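Local structure of nucleoside diphosphate kinase (Encephalitozoon cuniculi, 3MPD) at residues G88-A100 with T104-I118. The protein catalyses the transfer of the gamma phosphate of ATP to nucleoside diphosphates, probably by a ping-pong mechanism through a phosphorylated histidine of the enzyme. Sequence-based numbering, arbitrary orientation.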
loop_
_atom_site.group_PDB
_atom_site.type_symbol
_atom_site.label_atom_id
_atom_site.label_comp_id
_atom_site.label_asym_id
_atom_site.label_seq_id
_atom_site.Cartn_x
_atom_site.Cartn_y
_atom_site.Cartn_z
ATOM N N GLY A 88 4.156 -15.937 4.573
ATOM C CA GLY A 88 4.992 -14.713 4.503
ATOM C C GLY A 88 6.482 -14.960 4.774
ATOM O O GLY A 88 7.338 -14.462 4.049
ATOM N N ARG A 89 6.799 -15.726 5.821
ATOM C CA ARG A 89 8.197 -16.059 6.141
ATOM C C ARG A 89 8.886 -16.730 4.934
ATOM O O ARG A 89 10.060 -16.450 4.633
ATOM C CB ARG A 89 8.274 -17.001 7.320
ATOM C CG ARG A 89 7.977 -16.339 8.688
ATOM C CD ARG A 89 7.805 -17.401 9.796
ATOM N NE ARG A 89 8.996 -18.232 10.037
ATOM C CZ ARG A 89 10.117 -17.817 10.640
ATOM N NH1 ARG A 89 10.252 -16.554 11.049
ATOM N NH2 ARG A 89 11.124 -18.663 10.817
ATOM N N LYS A 90 8.162 -17.630 4.266
ATOM C CA LYS A 90 8.754 -18.332 3.109
ATOM C C LYS A 90 8.998 -17.383 1.928
ATOM O O LYS A 90 10.019 -17.492 1.236
ATOM C CB LYS A 90 7.878 -19.491 2.652
ATOM C CG LYS A 90 8.465 -20.266 1.468
ATOM C CD LYS A 90 8.083 -21.714 1.568
ATOM C CE LYS A 90 8.986 -22.552 0.655
ATOM N NZ LYS A 90 8.546 -23.957 0.563
ATOM N N LEU A 91 8.061 -16.481 1.678
ATOM C CA LEU A 91 8.246 -15.499 0.594
ATOM C C LEU A 91 9.424 -14.527 0.848
ATOM O O LEU A 91 10.067 -14.030 -0.106
ATOM C CB LEU A 91 6.991 -14.671 0.439
ATOM C CG LEU A 91 5.682 -15.318 -0.034
ATOM C CD1 LEU A 91 4.578 -14.223 0.015
ATOM C CD2 LEU A 91 5.796 -15.892 -1.434
ATOM N N ILE A 92 9.657 -14.236 2.125
ATOM C CA ILE A 92 10.662 -13.273 2.546
ATOM C C ILE A 92 12.069 -13.872 2.514
ATOM O O ILE A 92 12.995 -13.234 1.995
ATOM C CB ILE A 92 10.307 -12.681 3.925
ATOM C CG1 ILE A 92 9.129 -11.695 3.760
ATOM C CG2 ILE A 92 11.549 -11.964 4.578
ATOM C CD1 ILE A 92 8.403 -11.333 5.128
ATOM N N GLY A 93 12.244 -15.091 3.038
ATOM C CA GLY A 93 13.570 -15.720 3.023
ATOM C C GLY A 93 14.284 -15.489 4.350
ATOM O O GLY A 93 13.838 -14.681 5.179
ATOM N N GLU A 94 15.376 -16.214 4.542
ATOM C CA GLU A 94 16.258 -16.138 5.735
ATOM C C GLU A 94 16.687 -14.735 6.149
ATOM O O GLU A 94 16.903 -13.866 5.314
ATOM C CB GLU A 94 17.533 -16.968 5.494
ATOM C CG GLU A 94 17.527 -18.267 6.281
ATOM C CD GLU A 94 16.661 -19.331 5.644
ATOM O OE1 GLU A 94 16.253 -20.270 6.363
ATOM O OE2 GLU A 94 16.383 -19.229 4.421
ATOM N N THR A 95 16.854 -14.541 7.450
ATOM C CA THR A 95 17.291 -13.274 7.979
ATOM C C THR A 95 18.468 -12.681 7.172
ATOM O O THR A 95 18.413 -11.529 6.761
ATOM C CB THR A 95 17.696 -13.440 9.449
ATOM O OG1 THR A 95 16.533 -13.837 10.186
ATOM C CG2 THR A 95 18.256 -12.124 10.019
ATOM N N ASN A 96 19.513 -13.468 6.962
ATOM C CA ASN A 96 20.659 -13.045 6.191
ATOM C C ASN A 96 20.391 -13.293 4.699
ATOM O O ASN A 96 20.261 -14.457 4.272
ATOM C CB ASN A 96 21.935 -13.774 6.664
ATOM C CG ASN A 96 23.210 -13.245 5.996
ATOM O OD1 ASN A 96 23.149 -12.600 4.964
ATOM N ND2 ASN A 96 24.369 -13.532 6.592
ATOM N N PRO A 97 20.326 -12.214 3.895
ATOM C CA PRO A 97 20.048 -12.408 2.454
ATOM C C PRO A 97 21.041 -13.319 1.732
ATOM O O PRO A 97 20.638 -13.964 0.747
ATOM C CB PRO A 97 20.095 -10.972 1.876
ATOM C CG PRO A 97 19.773 -10.085 3.079
ATOM C CD PRO A 97 20.487 -10.784 4.231
ATOM N N GLN A 98 22.289 -13.419 2.201
ATOM C CA GLN A 98 23.252 -14.390 1.580
ATOM C C GLN A 98 22.780 -15.832 1.742
ATOM O O GLN A 98 23.117 -16.705 0.941
ATOM C CB GLN A 98 24.684 -14.332 2.173
ATOM C CG GLN A 98 25.266 -13.025 2.587
ATOM C CD GLN A 98 26.618 -13.193 3.347
ATOM O OE1 GLN A 98 26.671 -13.177 4.594
ATOM N NE2 GLN A 98 27.714 -13.376 2.582
ATOM N N ALA A 99 22.006 -16.096 2.785
ATOM C CA ALA A 99 21.510 -17.463 3.020
ATOM C C ALA A 99 20.102 -17.703 2.439
ATOM O O ALA A 99 19.702 -18.858 2.300
ATOM C CB ALA A 99 21.554 -17.833 4.537
ATOM N N ALA A 100 19.380 -16.634 2.099
ATOM C CA ALA A 100 17.995 -16.749 1.576
ATOM C C ALA A 100 18.008 -17.306 0.143
ATOM O O ALA A 100 18.909 -16.993 -0.653
ATOM C CB ALA A 100 17.297 -15.408 1.589
ATOM N N THR A 104 13.336 -15.537 -3.296
ATOM C CA THR A 104 12.728 -14.848 -2.127
ATOM C C THR A 104 13.009 -13.355 -2.216
ATOM O O THR A 104 13.896 -12.920 -2.948
ATOM C CB THR A 104 13.276 -15.375 -0.751
ATOM O OG1 THR A 104 14.684 -15.120 -0.631
ATOM C CG2 THR A 104 13.008 -16.900 -0.569
ATOM N N ILE A 105 12.275 -12.561 -1.454
ATOM C CA ILE A 105 12.490 -11.136 -1.394
ATOM C C ILE A 105 13.926 -10.794 -0.985
ATOM O O ILE A 105 14.576 -9.999 -1.638
ATOM C CB ILE A 105 11.461 -10.484 -0.447
ATOM C CG1 ILE A 105 10.073 -10.547 -1.114
ATOM C CG2 ILE A 105 11.820 -9.036 -0.191
ATOM C CD1 ILE A 105 8.918 -10.244 -0.125
ATOM N N ARG A 106 14.403 -11.403 0.099
ATOM C CA ARG A 106 15.779 -11.140 0.564
ATOM C C ARG A 106 16.816 -11.731 -0.379
ATOM O O ARG A 106 17.850 -11.121 -0.627
ATOM C CB ARG A 106 15.991 -11.656 1.996
ATOM C CG ARG A 106 15.190 -10.809 3.002
ATOM C CD ARG A 106 15.168 -11.407 4.410
ATOM N NE ARG A 106 14.510 -10.491 5.368
ATOM C CZ ARG A 106 14.039 -10.902 6.536
ATOM N NH1 ARG A 106 14.142 -12.178 6.873
ATOM N NH2 ARG A 106 13.458 -10.054 7.367
ATOM N N GLY A 107 16.537 -12.919 -0.912
ATOM C CA GLY A 107 17.465 -13.506 -1.877
ATOM C C GLY A 107 17.657 -12.685 -3.157
ATOM O O GLY A 107 18.750 -12.672 -3.736
ATOM N N ASP A 108 16.581 -12.067 -3.634
ATOM C CA ASP A 108 16.607 -11.336 -4.917
ATOM C C ASP A 108 17.089 -9.875 -4.783
ATOM O O ASP A 108 17.701 -9.336 -5.704
ATOM C CB ASP A 108 15.213 -11.334 -5.566
ATOM C CG ASP A 108 14.791 -12.726 -6.086
ATOM O OD1 ASP A 108 15.642 -13.640 -6.269
ATOM O OD2 ASP A 108 13.590 -12.901 -6.307
ATOM N N TYR A 109 16.821 -9.250 -3.643
ATOM C CA TYR A 109 17.060 -7.785 -3.500
ATOM C C TYR A 109 17.998 -7.438 -2.356
ATOM O O TYR A 109 18.563 -6.351 -2.319
ATOM C CB TYR A 109 15.720 -7.030 -3.272
ATOM C CG TYR A 109 14.603 -7.369 -4.252
ATOM C CD1 TYR A 109 14.801 -7.259 -5.616
ATOM C CD2 TYR A 109 13.338 -7.754 -3.807
ATOM C CE1 TYR A 109 13.793 -7.601 -6.550
ATOM C CE2 TYR A 109 12.286 -8.066 -4.738
ATOM C CZ TYR A 109 12.535 -7.980 -6.109
ATOM O OH TYR A 109 11.558 -8.301 -7.046
ATOM N N GLY A 110 18.130 -8.341 -1.392
ATOM C CA GLY A 110 18.843 -8.021 -0.156
ATOM C C GLY A 110 20.331 -8.309 -0.216
ATOM O O GLY A 110 20.787 -9.268 -0.876
ATOM N N VAL A 111 21.099 -7.474 0.472
ATOM C CA VAL A 111 22.530 -7.748 0.616
ATOM C C VAL A 111 22.974 -7.961 2.079
ATOM O O VAL A 111 23.713 -8.918 2.383
ATOM C CB VAL A 111 23.411 -6.709 -0.150
ATOM C CG1 VAL A 111 24.911 -6.932 0.150
ATOM C CG2 VAL A 111 23.181 -6.829 -1.633
ATOM N N SER A 112 22.564 -7.082 2.979
ATOM C CA SER A 112 22.982 -7.203 4.378
ATOM C C SER A 112 21.855 -7.641 5.330
ATOM O O SER A 112 20.666 -7.480 5.026
ATOM C CB SER A 112 23.608 -5.872 4.841
ATOM O OG SER A 112 22.580 -4.903 4.870
ATOM N N THR A 113 22.234 -8.172 6.493
ATOM C CA THR A 113 21.276 -8.551 7.533
ATOM C C THR A 113 20.505 -7.369 8.123
ATOM O O THR A 113 19.331 -7.532 8.498
ATOM C CB THR A 113 21.919 -9.356 8.666
ATOM O OG1 THR A 113 22.908 -8.558 9.374
ATOM C CG2 THR A 113 22.578 -10.570 8.088
ATOM N N GLY A 114 21.146 -6.197 8.188
ATOM C CA GLY A 114 20.501 -4.967 8.713
ATOM C C GLY A 114 19.543 -4.294 7.723
ATOM O O GLY A 114 18.531 -3.710 8.113
ATOM N N LYS A 115 19.851 -4.391 6.435
ATOM C CA LYS A 115 18.981 -3.846 5.405
ATOM C C LYS A 115 18.411 -4.964 4.584
ATOM O O LYS A 115 18.614 -5.054 3.366
ATOM C CB LYS A 115 19.758 -2.821 4.596
ATOM C CG LYS A 115 20.006 -1.613 5.501
ATOM C CD LYS A 115 21.169 -0.827 5.102
ATOM C CE LYS A 115 21.550 0.071 6.293
ATOM N NZ LYS A 115 21.469 1.456 5.848
ATOM N N ASN A 116 17.695 -5.842 5.271
ATOM C CA ASN A 116 17.181 -7.040 4.634
ATOM C C ASN A 116 15.709 -6.837 4.214
ATOM O O ASN A 116 14.944 -7.762 4.279
ATOM C CB ASN A 116 17.378 -8.253 5.531
ATOM C CG ASN A 116 16.589 -8.174 6.829
ATOM O OD1 ASN A 116 15.952 -7.160 7.156
ATOM N ND2 ASN A 116 16.612 -9.272 7.570
ATOM N N ILE A 117 15.366 -5.599 3.841
ATOM C CA ILE A 117 14.221 -5.237 2.948
ATOM C C ILE A 117 12.871 -5.095 3.659
ATOM O O ILE A 117 12.065 -4.217 3.317
ATOM C CB ILE A 117 14.039 -6.236 1.756
ATOM C CG1 ILE A 117 15.361 -6.481 1.002
ATOM C CG2 ILE A 117 12.915 -5.773 0.805
ATOM C CD1 ILE A 117 16.002 -5.181 0.425
ATOM N N ILE A 118 12.592 -6.018 4.583
ATOM C CA ILE A 118 11.227 -6.272 5.007
ATOM C C ILE A 118 11.244 -7.020 6.342
ATOM O O ILE A 118 12.212 -7.746 6.672
ATOM C CB ILE A 118 10.451 -7.117 3.893
ATOM C CG1 ILE A 118 8.948 -7.209 4.150
ATOM C CG2 ILE A 118 11.078 -8.513 3.701
ATOM C CD1 ILE A 118 8.202 -7.946 2.938
HETATM O O HOH W 1 14.036 -12.982 9.755
HETATM O O HOH W 2 24.568 -10.156 4.444
#
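With chi1 at -69° and the chain extended from CG to NE, R106 runs out of helix 105-109 past the carbonyls of I92, G93 and E94. I92 has CG2 anti to its backbone N (chi1 of CG1 -74°), which sets that methyl over the centre of the R106 guanidinium, 3.3 Å from CZ. N116 ND2 lies above the opposite face, offset toward the rim. In the guanidinium plane, NE donates to N116 O at 3.0 Å; NH2 reaches I118 O at 2.7 Å, tilted, and NH1 makes a weak bond to G93 O. The N116 and I118 carbonyls, with G93 more weakly, restrict rotation of the planar group, and a water joins NH1 to T95 OG1. The chain from G93 through helix 105-109 to the strand at I118 corresponds to the Kpn loop of NDP kinases, and R106, T95 and N116 probably bind ATP, as in relatives. At its base the I105 and R106 amides donate to L91 O and I92 O, each at 3.0 Å. T104 caps the new helix, OG1 accepting from G107 N at 2.9 Å and bonding S101 O. I92 CG2 meets I118 CG2 at 3.6 Å; I118 precedes H119, probably the histidine phosphorylated during catalysis. N116 ND2 donates to a lone pair of T95 O in a nearly straight hydrogen bond (172°), while its OD1 takes a bond from K13. P97 wedges its ring against the carbonyls of R106, G110 and S112, with CB 3.3 Å from G110 O, and T113 CG2 lies against the amide carbon of N96.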